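Local coordinates for 6b protein (Agrobacterium vitis, PDB 3AQ2), which disturbs plant cell proliferation, probably as a toxin with an ADP-ribosylation fold that may act through the miRNA machinery, at residues Y54-Y58 against R185-L189; T93-P99 against Y156-R161; L135-S140 against H194-V198; I144-T148 against Y165-G169. All blocks are in the same frame, centred on the assembly; numbering follows the deposited sequence.

Interactions 2 and 3 are buried near the middle of the chain, whereas interaction 4 lies on the surface and interaction 1 is partly buried at the periphery. Strand 154-161 of interaction 2 lies between strands 93-96 and 143-151. The 165-169 loop of interaction 4 lies against strand 143-151 of that sheet. In interaction 3, strand 135-137 belongs to the mixed sheet, and Met139 packs on Tyr159. Paired strands and apolar packing dominate interaction 2. Interaction 3 combines one main-chain bond, a tyrosine hydroxyl, a water and apolar packing. Carboxylates and waters do more in interactions 1 and 4. Glu57 ties three contacts together, with a salt bridge to Arg161 and a hydrogen bond to Ser140.

Interaction 1 (Y54-Y58 against R185-L189); sequences YDDEY and REFQL
Asp56 and Glu186 hold the two loops together with a pair of hydrogen bonds. Asp56 N donates to Glu186 O at 2.9 Å. In return, Glu186 N donates to Asp56 OD2 at 2.7 Å. That second bond is nearly straight (175°) and meets the carboxylate on its anti side. The Asp56 side chain thus does the work of a backbone acceptor.

Within the 54-58 loop, Asp55 OD1 takes the N-H of Glu57 at 3.0 Å, which makes an Asx turn. The donor sits above the carboxylate plane. Asp55 CG lies between its own N and carbonyl carbon (chi1 72°), a rotation that lets OD1 reach forward to this N-H.

Two waters extend the polar network. One is held by Asp55 OD2 at 2.8 Å, Glu57 OE1 at 2.7 Å, and both Gln188 N and Gln188 NE2. Gln188 NE2 also bonds His194 O. The other water donates to Asp55 OD2 (2.9 Å) and to Glu186 OE2, and so mediates between two acidic groups.

Packing is slight. Phe187 CB lies 4.0 Å from the carboxylate oxygen Glu57 OE1, and the two side chains cross at about a right angle.

Ser47 and Val48 bind the Glu186 carboxylate, while Glu57 reaches Arg161 and Ser140. The contact joins the loop between strands 41-43 and 58-60 to the loop leading into strand 192-194.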
loop_
_atom_site.group_PDB
_atom_site.type_symbol
_atom_site.label_atom_id
_atom_site.label_comp_id
_atom_site.label_asym_id
_atom_site.label_seq_id
_atom_site.Cartn_x
_atom_site.Cartn_y
_atom_site.Cartn_z
ATOM N N TYR A 54 -6.123 -5.973 20.265
ATOM C CA TYR A 54 -5.539 -5.953 18.927
ATOM C C TYR A 54 -4.518 -7.073 18.755
ATOM O O TYR A 54 -3.939 -7.546 19.737
ATOM C CB TYR A 54 -4.836 -4.626 18.666
ATOM C CG TYR A 54 -5.746 -3.428 18.559
ATOM C CD1 TYR A 54 -5.751 -2.453 19.555
ATOM C CD2 TYR A 54 -6.578 -3.257 17.455
ATOM C CE1 TYR A 54 -6.571 -1.333 19.461
ATOM C CE2 TYR A 54 -7.406 -2.141 17.347
ATOM C CZ TYR A 54 -7.394 -1.184 18.349
ATOM O OH TYR A 54 -8.200 -0.070 18.238
ATOM N N ASP A 55 -4.286 -7.480 17.508
ATOM C CA ASP A 55 -3.156 -8.379 17.218
ATOM C C ASP A 55 -1.831 -7.604 17.271
ATOM O O ASP A 55 -1.793 -6.468 17.760
ATOM C CB ASP A 55 -3.365 -9.188 15.916
ATOM C CG ASP A 55 -3.237 -8.350 14.637
ATOM O OD1 ASP A 55 -2.747 -7.192 14.668
ATOM O OD2 ASP A 55 -3.619 -8.888 13.572
ATOM N N ASP A 56 -0.747 -8.206 16.790
ATOM C CA ASP A 56 0.571 -7.598 16.985
ATOM C C ASP A 56 0.989 -6.586 15.907
ATOM O O ASP A 56 2.041 -5.958 16.037
ATOM C CB ASP A 56 1.647 -8.674 17.140
ATOM C CG ASP A 56 1.486 -9.476 18.414
ATOM O OD1 ASP A 56 1.245 -8.863 19.478
ATOM O OD2 ASP A 56 1.601 -10.721 18.361
ATOM N N GLU A 57 0.179 -6.418 14.866
ATOM C CA GLU A 57 0.578 -5.560 13.735
ATOM C C GLU A 57 0.218 -4.100 13.997
ATOM O O GLU A 57 -0.918 -3.800 14.373
ATOM C CB GLU A 57 -0.056 -6.042 12.428
ATOM C CG GLU A 57 0.549 -5.367 11.201
ATOM C CD GLU A 57 0.184 -6.040 9.876
ATOM O OE1 GLU A 57 -0.662 -6.959 9.864
ATOM O OE2 GLU A 57 0.772 -5.639 8.849
ATOM N N TYR A 58 1.176 -3.195 13.797
ATOM C CA TYR A 58 0.923 -1.773 14.032
ATOM C C TYR A 58 1.512 -0.916 12.922
ATOM O O TYR A 58 2.557 -1.254 12.366
ATOM C CB TYR A 58 1.473 -1.337 15.401
ATOM C CG TYR A 58 2.978 -1.487 15.539
ATOM C CD1 TYR A 58 3.830 -0.489 15.084
ATOM C CD2 TYR A 58 3.543 -2.617 16.136
ATOM C CE1 TYR A 58 5.213 -0.601 15.198
ATOM C CE2 TYR A 58 4.942 -2.742 16.254
ATOM C CZ TYR A 58 5.759 -1.725 15.774
ATOM O OH TYR A 58 7.139 -1.800 15.867
ATOM N N ARG A 185 4.739 -13.642 16.466
ATOM C CA ARG A 185 3.719 -12.589 16.513
ATOM C C ARG A 185 2.432 -13.034 15.848
ATOM O O ARG A 185 2.448 -13.891 14.951
ATOM C CB ARG A 185 4.227 -11.304 15.858
ATOM C CG ARG A 185 5.333 -10.628 16.642
ATOM C CD ARG A 185 5.993 -9.527 15.845
ATOM N NE ARG A 185 6.691 -10.047 14.674
ATOM C CZ ARG A 185 7.441 -9.310 13.858
ATOM N NH1 ARG A 185 7.600 -8.012 14.086
ATOM N NH2 ARG A 185 8.038 -9.871 12.817
ATOM N N GLU A 186 1.319 -12.441 16.281
ATOM C CA GLU A 186 0.028 -12.709 15.670
ATOM C C GLU A 186 -0.301 -11.634 14.659
ATOM O O GLU A 186 -0.381 -10.460 15.000
ATOM C CB GLU A 186 -1.098 -12.771 16.705
ATOM C CG GLU A 186 -2.398 -13.242 16.060
ATOM C CD GLU A 186 -3.645 -12.860 16.828
ATOM O OE1 GLU A 186 -3.577 -12.716 18.067
ATOM O OE2 GLU A 186 -4.690 -12.709 16.159
ATOM N N PHE A 187 -0.495 -12.060 13.421
ATOM C CA PHE A 187 -0.907 -11.155 12.361
ATOM C C PHE A 187 -1.577 -11.932 11.233
ATOM O O PHE A 187 -1.487 -13.163 11.167
ATOM C CB PHE A 187 0.288 -10.318 11.857
ATOM C CG PHE A 187 1.456 -11.142 11.379
ATOM C CD1 PHE A 187 1.459 -11.692 10.093
ATOM C CD2 PHE A 187 2.560 -11.346 12.200
ATOM C CE1 PHE A 187 2.544 -12.454 9.641
ATOM C CE2 PHE A 187 3.654 -12.097 11.755
ATOM C CZ PHE A 187 3.644 -12.653 10.477
ATOM N N GLN A 188 -2.253 -11.208 10.349
ATOM C CA GLN A 188 -3.025 -11.838 9.279
ATOM C C GLN A 188 -2.151 -12.356 8.156
ATOM O O GLN A 188 -1.208 -11.691 7.742
ATOM C CB GLN A 188 -3.992 -10.833 8.674
ATOM C CG GLN A 188 -5.051 -10.351 9.602
ATOM C CD GLN A 188 -5.762 -9.181 8.992
ATOM O OE1 GLN A 188 -6.767 -9.349 8.300
ATOM N NE2 GLN A 188 -5.225 -7.982 9.214
ATOM N N LEU A 189 -2.504 -13.537 7.658
ATOM C CA LEU A 189 -1.889 -14.105 6.471
ATOM C C LEU A 189 -3.000 -14.562 5.542
ATOM O O LEU A 189 -3.638 -15.595 5.773
ATOM C CB LEU A 189 -0.986 -15.283 6.831
ATOM C CG LEU A 189 0.432 -14.988 7.317
ATOM C CD1 LEU A 189 1.049 -16.272 7.864
ATOM C CD2 LEU A 189 1.285 -14.426 6.191
HETATM O O HOH W 1 -2.726 -8.364 10.978
HETATM O O HOH W 2 -4.418 -11.649 13.558
#

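Interaction 2 (T93-P99 against Y156-R161); sequences TVATAMP and YGWYAR
Thr96 has OG1 anti to the backbone N (chi1 -178°), and Trp158 has CG beside its own N (chi1 -76°). These torsions bring the two side chains alongside each other, pointing the same way. Thr96 CB then lies over the indole, 3.5 Å from the centroid of the Trp158 six-membered ring and almost on the ring normal. This is a CH-pi contact. Val94 CG1 comes to the edge of the same indole, in its plane, at 3.5 Å from Trp158 CE3. Met98 SD approaches obliquely, 4.0 Å from Trp158 CZ2, as a Met-aromatic contact. Met98 CG also packs on Tyr156 CB at 3.6 Å.

Thr96 OG1 donates to Gly157 O at 3.0 Å and accepts from Met98 N at 3.1 Å, closing an ST turn. Gly157 O takes a second bond from Ala97 N at 2.9 Å, so two donors grip one carbonyl just where strand 93-96 ends.

Farther along, Thr93 pairs with Arg161 and Ala95 with Tyr159, each through two backbone hydrogen bonds. Val94-Ala160 and Thr96-Trp158 are the non-hydrogen-bonded pairs between them and beyond.

Helix 105-115 packs on Trp158, whereas strand 66-70 packs on Thr93 and Ala95. The arrangement is an antiparallel pair in which strand 154-161 is flanked by 93-96 and 143-151, consistent with the ADP-ribosylation fold of this protein.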
loop_
_atom_site.group_PDB
_atom_site.type_symbol
_atom_site.label_atom_id
_atom_site.label_comp_id
_atom_site.label_asym_id
_atom_site.label_seq_id
_atom_site.Cartn_x
_atom_site.Cartn_y
_atom_site.Cartn_z
ATOM N N THR A 93 2.669 -8.733 0.163
ATOM C CA THR A 93 2.241 -7.457 -0.402
ATOM C C THR A 93 3.454 -6.547 -0.560
ATOM O O THR A 93 4.109 -6.187 0.430
ATOM C CB THR A 93 1.191 -6.748 0.476
ATOM O OG1 THR A 93 0.070 -7.623 0.682
ATOM C CG2 THR A 93 0.725 -5.444 -0.204
ATOM N N VAL A 94 3.734 -6.189 -1.810
ATOM C CA VAL A 94 4.856 -5.330 -2.145
ATOM C C VAL A 94 4.354 -3.901 -2.359
ATOM O O VAL A 94 3.419 -3.656 -3.149
ATOM C CB VAL A 94 5.606 -5.844 -3.407
ATOM C CG1 VAL A 94 6.682 -4.868 -3.852
ATOM C CG2 VAL A 94 6.204 -7.229 -3.160
ATOM N N ALA A 95 4.970 -2.968 -1.635
ATOM C CA ALA A 95 4.666 -1.546 -1.758
ATOM C C ALA A 95 5.926 -0.791 -2.155
ATOM O O ALA A 95 7.030 -1.261 -1.919
ATOM C CB ALA A 95 4.097 -1.008 -0.444
ATOM N N THR A 96 5.760 0.374 -2.769
ATOM C CA THR A 96 6.919 1.183 -3.137
ATOM C C THR A 96 6.735 2.648 -2.784
ATOM O O THR A 96 5.609 3.145 -2.761
ATOM C CB THR A 96 7.260 1.038 -4.654
ATOM O OG1 THR A 96 8.443 1.807 -4.960
ATOM C CG2 THR A 96 6.081 1.485 -5.561
ATOM N N ALA A 97 7.853 3.323 -2.531
ATOM C CA ALA A 97 7.872 4.763 -2.362
ATOM C C ALA A 97 7.693 5.502 -3.705
ATOM O O ALA A 97 7.415 6.707 -3.701
ATOM C CB ALA A 97 9.173 5.207 -1.660
ATOM N N MET A 98 7.857 4.804 -4.834
ATOM C CA MET A 98 7.683 5.450 -6.156
ATOM C C MET A 98 6.235 5.888 -6.266
ATOM O O MET A 98 5.348 5.035 -6.228
ATOM C CB MET A 98 7.963 4.478 -7.294
ATOM C CG MET A 98 9.399 4.071 -7.435
ATOM S SD MET A 98 9.533 3.186 -9.002
ATOM C CE MET A 98 11.312 3.073 -9.158
ATOM N N PRO A 99 5.987 7.209 -6.375
ATOM C CA PRO A 99 4.609 7.687 -6.407
ATOM C C PRO A 99 3.953 7.443 -7.771
ATOM O O PRO A 99 4.647 7.163 -8.759
ATOM C CB PRO A 99 4.755 9.183 -6.124
ATOM C CG PRO A 99 6.072 9.537 -6.714
ATOM C CD PRO A 99 6.947 8.327 -6.457
ATOM N N TYR A 156 14.286 5.402 -4.362
ATOM C CA TYR A 156 12.929 4.986 -3.976
ATOM C C TYR A 156 12.944 3.579 -3.405
ATOM O O TYR A 156 13.383 2.636 -4.073
ATOM C CB TYR A 156 11.978 5.044 -5.181
ATOM C CG TYR A 156 11.844 6.451 -5.709
ATOM C CD1 TYR A 156 12.674 6.910 -6.723
ATOM C CD2 TYR A 156 10.930 7.338 -5.140
ATOM C CE1 TYR A 156 12.584 8.221 -7.184
ATOM C CE2 TYR A 156 10.827 8.648 -5.597
ATOM C CZ TYR A 156 11.654 9.076 -6.618
ATOM O OH TYR A 156 11.565 10.376 -7.064
ATOM N N GLY A 157 12.463 3.431 -2.174
ATOM C CA GLY A 157 12.437 2.120 -1.539
ATOM C C GLY A 157 11.323 1.234 -2.081
ATOM O O GLY A 157 10.280 1.729 -2.532
ATOM N N TRP A 158 11.584 -0.070 -2.066
ATOM C CA TRP A 158 10.597 -1.126 -2.278
ATOM C C TRP A 158 10.514 -1.953 -1.002
ATOM O O TRP A 158 11.543 -2.214 -0.355
ATOM C CB TRP A 158 11.026 -2.026 -3.445
ATOM C CG TRP A 158 10.785 -1.346 -4.745
ATOM C CD1 TRP A 158 11.560 -0.370 -5.330
ATOM C CD2 TRP A 158 9.642 -1.512 -5.588
ATOM N NE1 TRP A 158 10.971 0.054 -6.501
ATOM C CE2 TRP A 158 9.799 -0.636 -6.682
ATOM C CE3 TRP A 158 8.507 -2.330 -5.530
ATOM C CZ2 TRP A 158 8.851 -0.549 -7.721
ATOM C CZ3 TRP A 158 7.566 -2.256 -6.567
ATOM C CH2 TRP A 158 7.746 -1.362 -7.643
ATOM N N TYR A 159 9.292 -2.340 -0.648
ATOM C CA TYR A 159 9.016 -2.973 0.648
ATOM C C TYR A 159 8.120 -4.164 0.447
ATOM O O TYR A 159 7.298 -4.176 -0.464
ATOM C CB TYR A 159 8.319 -1.993 1.600
ATOM C CG TYR A 159 9.100 -0.718 1.838
ATOM C CD1 TYR A 159 9.020 0.341 0.938
ATOM C CD2 TYR A 159 9.901 -0.576 2.965
ATOM C CE1 TYR A 159 9.738 1.521 1.139
ATOM C CE2 TYR A 159 10.629 0.609 3.183
ATOM C CZ TYR A 159 10.532 1.640 2.267
ATOM O OH TYR A 159 11.246 2.802 2.485
ATOM N N ALA A 160 8.258 -5.162 1.312
ATOM C CA ALA A 160 7.367 -6.310 1.243
ATOM C C ALA A 160 6.904 -6.723 2.623
ATOM O O ALA A 160 7.720 -6.789 3.554
ATOM C CB ALA A 160 8.064 -7.466 0.569
ATOM N N ARG A 161 5.595 -6.967 2.736
ATOM C CA ARG A 161 4.993 -7.624 3.895
ATOM C C ARG A 161 4.849 -9.099 3.551
ATOM O O ARG A 161 4.160 -9.458 2.579
ATOM C CB ARG A 161 3.615 -7.025 4.183
ATOM C CG ARG A 161 2.925 -7.593 5.411
ATOM C CD ARG A 161 1.499 -7.022 5.503
ATOM N NE ARG A 161 0.806 -7.473 6.711
ATOM C CZ ARG A 161 0.243 -8.678 6.841
ATOM N NH1 ARG A 161 0.304 -9.557 5.839
ATOM N NH2 ARG A 161 -0.380 -9.010 7.970
HETATM O O HOH W 3 0.831 -9.179 2.994
#

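Interaction 3 (L135-S140 against H194-V198); sequences LAILMS and HYPIV
Val198 N donates to Ala136 O at 3.0 Å, where the two segments meet with end-to-end directions 119° apart. This bond lies near the end of strand 133-137, just before strand 199-202, with which it pairs antiparallel in the mixed sheet of the ADP-ribosylation fold. On the other side of it the 194-198 segment diverges, and side chains and a water take over.

Apolar groups pack beside the backbone bond. Ile197 CG2 touches Leu135 CD2 at 4.1 Å. Its other branch sends CD1 to Ile137 CG2 at 3.8 Å, so the isoleucine spans two residues of the strand. Val198 CG2 meets Leu138 CD1 at 4.2 Å. Helix 20-38 packs on Val198 and Leu138, while Leu84 of strand 83-85 packs on Ile137 and Ile197.

Where the backbones part, a water accepts from Leu138 N and donates to Pro196 O at 2.7 Å. It links the two main chains where they are too far apart for a direct bond.

Tyr195 bridges the far end. CG is anti to the backbone N (chi1 -165°), and the ring extends toward the loop after the strand. Its neighbour Pro196 lays CD over one ring face, off centre, and Phe44 meets the ring edge-to-face. The phenol reaches main-chain atoms near its ring plane: Tyr195 OH donates to Leu138 O at 2.8 Å and accepts a weak bond from Ser140 N at 3.0 Å.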
loop_
_atom_site.group_PDB
_atom_site.type_symbol
_atom_site.label_atom_id
_atom_site.label_comp_id
_atom_site.label_asym_id
_atom_site.label_seq_id
_atom_site.Cartn_x
_atom_site.Cartn_y
_atom_site.Cartn_z
ATOM N N LEU A 135 -3.451 2.146 -4.087
ATOM C CA LEU A 135 -3.798 2.321 -2.685
ATOM C C LEU A 135 -2.592 2.990 -2.027
ATOM O O LEU A 135 -1.465 2.518 -2.164
ATOM C CB LEU A 135 -4.046 0.948 -2.037
ATOM C CG LEU A 135 -5.149 0.101 -2.693
ATOM C CD1 LEU A 135 -5.153 -1.308 -2.117
ATOM C CD2 LEU A 135 -6.492 0.778 -2.518
ATOM N N ALA A 136 -2.821 4.103 -1.343
ATOM C CA ALA A 136 -1.767 4.767 -0.580
ATOM C C ALA A 136 -1.870 4.330 0.876
ATOM O O ALA A 136 -2.944 4.412 1.490
ATOM C CB ALA A 136 -1.892 6.284 -0.725
ATOM N N ILE A 137 -0.750 3.855 1.424
ATOM C CA ILE A 137 -0.741 3.307 2.773
ATOM C C ILE A 137 0.407 3.838 3.607
ATOM O O ILE A 137 1.401 4.348 3.070
ATOM C CB ILE A 137 -0.628 1.753 2.768
ATOM C CG1 ILE A 137 0.688 1.296 2.099
ATOM C CG2 ILE A 137 -1.896 1.106 2.152
ATOM C CD1 ILE A 137 1.026 -0.175 2.403
ATOM N N LEU A 138 0.241 3.735 4.921
ATOM C CA LEU A 138 1.359 3.795 5.847
ATOM C C LEU A 138 1.657 2.352 6.238
ATOM O O LEU A 138 0.745 1.574 6.559
ATOM C CB LEU A 138 1.001 4.647 7.062
ATOM C CG LEU A 138 0.923 6.130 6.691
ATOM C CD1 LEU A 138 0.126 6.895 7.727
ATOM C CD2 LEU A 138 2.319 6.744 6.524
ATOM N N MET A 139 2.930 1.976 6.149
ATOM C CA MET A 139 3.322 0.581 6.346
ATOM C C MET A 139 3.455 0.212 7.824
ATOM O O MET A 139 3.873 1.031 8.657
ATOM C CB MET A 139 4.651 0.307 5.643
ATOM C CG MET A 139 4.515 0.326 4.132
ATOM S SD MET A 139 6.103 0.118 3.308
ATOM C CE MET A 139 6.996 1.516 3.985
ATOM N N SER A 140 3.078 -1.029 8.124
ATOM C CA SER A 140 3.254 -1.603 9.448
ATOM C C SER A 140 4.699 -2.068 9.658
ATOM O O SER A 140 5.520 -2.017 8.738
ATOM C CB SER A 140 2.323 -2.798 9.607
ATOM O OG SER A 140 2.824 -3.880 8.845
ATOM N N HIS A 194 -7.455 -7.356 6.408
ATOM C CA HIS A 194 -7.944 -6.103 6.961
ATOM C C HIS A 194 -6.753 -5.172 7.225
ATOM O O HIS A 194 -5.831 -5.528 7.966
ATOM C CB HIS A 194 -8.710 -6.397 8.250
ATOM C CG HIS A 194 -9.059 -5.187 9.050
ATOM N ND1 HIS A 194 -9.542 -4.022 8.489
ATOM C CD2 HIS A 194 -9.057 -4.987 10.390
ATOM C CE1 HIS A 194 -9.784 -3.145 9.447
ATOM N NE2 HIS A 194 -9.491 -3.702 10.608
ATOM N N TYR A 195 -6.769 -3.986 6.614
ATOM C CA TYR A 195 -5.620 -3.079 6.693
ATOM C C TYR A 195 -6.051 -1.644 6.378
ATOM O O TYR A 195 -6.808 -1.434 5.430
ATOM C CB TYR A 195 -4.544 -3.527 5.694
ATOM C CG TYR A 195 -3.183 -2.906 5.920
ATOM C CD1 TYR A 195 -2.204 -3.589 6.650
ATOM C CD2 TYR A 195 -2.876 -1.641 5.402
ATOM C CE1 TYR A 195 -0.947 -3.022 6.868
ATOM C CE2 TYR A 195 -1.626 -1.060 5.616
ATOM C CZ TYR A 195 -0.668 -1.763 6.347
ATOM O OH TYR A 195 0.569 -1.197 6.557
ATOM N N PRO A 196 -5.583 -0.656 7.170
ATOM C CA PRO A 196 -6.051 0.712 6.929
ATOM C C PRO A 196 -5.498 1.281 5.633
ATOM O O PRO A 196 -4.307 1.150 5.354
ATOM C CB PRO A 196 -5.486 1.504 8.119
ATOM C CG PRO A 196 -5.115 0.452 9.149
ATOM C CD PRO A 196 -4.659 -0.705 8.318
ATOM N N ILE A 197 -6.378 1.900 4.857
ATOM C CA ILE A 197 -5.994 2.553 3.614
ATOM C C ILE A 197 -6.115 4.055 3.820
ATOM O O ILE A 197 -7.157 4.533 4.263
ATOM C CB ILE A 197 -6.904 2.083 2.438
ATOM C CG1 ILE A 197 -6.911 0.542 2.320
ATOM C CG2 ILE A 197 -6.470 2.753 1.116
ATOM C CD1 ILE A 197 -5.524 -0.106 2.129
ATOM N N VAL A 198 -5.046 4.797 3.529
ATOM C CA VAL A 198 -5.085 6.249 3.674
ATOM C C VAL A 198 -5.911 6.870 2.543
ATOM O O VAL A 198 -6.829 7.665 2.787
ATOM C CB VAL A 198 -3.674 6.861 3.710
ATOM C CG1 VAL A 198 -3.759 8.396 3.808
ATOM C CG2 VAL A 198 -2.883 6.274 4.881
HETATM O O HOH W 4 -2.054 2.527 6.073
#

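Interaction 4 (I144-T148 against Y165-G169); sequences IRIRT and YVEEG
Glu168 lies along Arg145, both side chains pointing the same way. CG of each is anti to its backbone N, with Glu168 extended beyond CG and Arg145 bent at chi2 (137°). Their flat groups are 35° apart, and Arg145 NE makes a long salt bridge to Glu168 OE1 at 3.5 Å. Glu168 OE2 turns to Thr148, whose OG1 donates to its syn lone pair at 2.7 Å. Thr148 OG1 also accepts from Arg145 NH2 at 2.7 Å, in the guanidinium plane. The threonine hydroxyl thus relays between arginine and glutamate. The backbone adds a bond from Glu168 N to Arg145 O at 2.7 Å.

With CG1 between N and the carbonyl carbon (chi1 62°), Ile146 sends CD1 against the Tyr165 ring, 3.8 Å from CD2, while its CG2 meets Tyr165 CB. Ile144 CD1 packs on the backbone N of Glu167 at 3.6 Å. Ile146 and Arg147 form a classic beta bulge opposite Trp158.

Three waters bridge the segments, one joining Ile146 O to Val166 O. Salt bridge, shared hydroxyl and bridging waters imply a solvated, largely polar attachment of this surface loop to strand 143-151, with Ile146 and Tyr165 supplying apolar packing.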
loop_
_atom_site.group_PDB
_atom_site.type_symbol
_atom_site.label_atom_id
_atom_site.label_comp_id
_atom_site.label_asym_id
_atom_site.label_seq_id
_atom_site.Cartn_x
_atom_site.Cartn_y
_atom_site.Cartn_z
ATOM N N ILE A 144 9.279 -4.995 5.280
ATOM C CA ILE A 144 10.727 -4.873 5.294
ATOM C C ILE A 144 11.167 -4.271 3.969
ATOM O O ILE A 144 10.531 -4.526 2.939
ATOM C CB ILE A 144 11.418 -6.245 5.522
ATOM C CG1 ILE A 144 10.975 -7.270 4.467
ATOM C CG2 ILE A 144 11.141 -6.751 6.951
ATOM C CD1 ILE A 144 11.881 -8.496 4.370
ATOM N N ARG A 145 12.219 -3.454 3.987
ATOM C CA ARG A 145 12.760 -2.908 2.737
ATOM C C ARG A 145 13.502 -4.001 1.982
ATOM O O ARG A 145 14.353 -4.672 2.561
ATOM C CB ARG A 145 13.711 -1.752 3.023
ATOM C CG ARG A 145 14.160 -1.057 1.748
ATOM C CD ARG A 145 14.132 0.411 1.959
ATOM N NE ARG A 145 14.861 1.129 0.927
ATOM C CZ ARG A 145 14.933 2.450 0.892
ATOM N NH1 ARG A 145 14.274 3.161 1.804
ATOM N NH2 ARG A 145 15.633 3.049 -0.048
ATOM N N ILE A 146 13.184 -4.158 0.697
ATOM C CA ILE A 146 13.759 -5.218 -0.140
ATOM C C ILE A 146 14.718 -4.725 -1.227
ATOM O O ILE A 146 15.574 -5.481 -1.695
ATOM C CB ILE A 146 12.653 -6.103 -0.782
ATOM C CG1 ILE A 146 11.746 -5.270 -1.711
ATOM C CG2 ILE A 146 11.850 -6.801 0.305
ATOM C CD1 ILE A 146 10.787 -6.110 -2.608
ATOM N N ARG A 147 14.589 -3.461 -1.615
ATOM C CA ARG A 147 15.367 -2.925 -2.725
ATOM C C ARG A 147 15.273 -1.411 -2.731
ATOM O O ARG A 147 14.361 -0.846 -2.140
ATOM C CB ARG A 147 14.821 -3.470 -4.054
ATOM C CG ARG A 147 15.785 -3.342 -5.224
ATOM C CD ARG A 147 15.179 -3.933 -6.479
ATOM N NE ARG A 147 14.130 -3.113 -7.095
ATOM C CZ ARG A 147 12.865 -3.491 -7.270
ATOM N NH1 ARG A 147 12.429 -4.673 -6.834
ATOM N NH2 ARG A 147 12.017 -2.677 -7.871
ATOM N N THR A 148 16.221 -0.773 -3.413
ATOM C CA THR A 148 16.160 0.660 -3.702
ATOM C C THR A 148 16.414 0.875 -5.199
ATOM O O THR A 148 17.413 0.385 -5.726
ATOM C CB THR A 148 17.201 1.417 -2.867
ATOM O OG1 THR A 148 16.964 1.152 -1.479
ATOM C CG2 THR A 148 17.143 2.927 -3.115
ATOM N N TYR A 165 10.255 -12.743 0.940
ATOM C CA TYR A 165 11.308 -11.823 0.535
ATOM C C TYR A 165 12.404 -11.763 1.585
ATOM O O TYR A 165 12.175 -12.098 2.753
ATOM C CB TYR A 165 10.718 -10.421 0.362
ATOM C CG TYR A 165 9.899 -10.289 -0.894
ATOM C CD1 TYR A 165 8.547 -10.629 -0.909
ATOM C CD2 TYR A 165 10.488 -9.838 -2.078
ATOM C CE1 TYR A 165 7.795 -10.516 -2.072
ATOM C CE2 TYR A 165 9.745 -9.720 -3.246
ATOM C CZ TYR A 165 8.404 -10.064 -3.235
ATOM O OH TYR A 165 7.682 -9.952 -4.395
ATOM N N VAL A 166 13.585 -11.330 1.152
ATOM C CA VAL A 166 14.723 -11.113 2.038
ATOM C C VAL A 166 14.955 -9.606 2.196
ATOM O O VAL A 166 14.824 -8.853 1.227
ATOM C CB VAL A 166 15.987 -11.794 1.463
ATOM C CG1 VAL A 166 17.194 -11.526 2.331
ATOM C CG2 VAL A 166 15.749 -13.300 1.315
ATOM N N GLU A 167 15.284 -9.171 3.412
ATOM C CA GLU A 167 15.528 -7.751 3.674
ATOM C C GLU A 167 16.790 -7.246 2.970
ATOM O O GLU A 167 17.778 -7.976 2.854
ATOM C CB GLU A 167 15.599 -7.484 5.184
ATOM C CG GLU A 167 15.662 -6.007 5.569
ATOM C CD GLU A 167 15.404 -5.761 7.051
ATOM O OE1 GLU A 167 15.382 -6.737 7.839
ATOM O OE2 GLU A 167 15.235 -4.581 7.433
ATOM N N GLU A 168 16.736 -5.998 2.502
ATOM C CA GLU A 168 17.884 -5.311 1.908
ATOM C C GLU A 168 19.079 -5.447 2.834
ATOM O O GLU A 168 18.949 -5.298 4.055
ATOM C CB GLU A 168 17.557 -3.826 1.696
ATOM C CG GLU A 168 18.436 -3.099 0.676
ATOM C CD GLU A 168 17.961 -1.677 0.388
ATOM O OE1 GLU A 168 17.563 -0.982 1.349
ATOM O OE2 GLU A 168 17.983 -1.253 -0.798
ATOM N N GLY A 169 20.233 -5.760 2.251
ATOM C CA GLY A 169 21.460 -5.947 3.019
ATOM C C GLY A 169 21.408 -7.143 3.945
ATOM O O GLY A 169 22.394 -7.450 4.618
HETATM O O HOH W 5 13.528 -2.973 6.488
HETATM O O HOH W 6 16.025 -8.072 -1.053
HETATM O O HOH W 7 18.945 -2.242 -3.165
#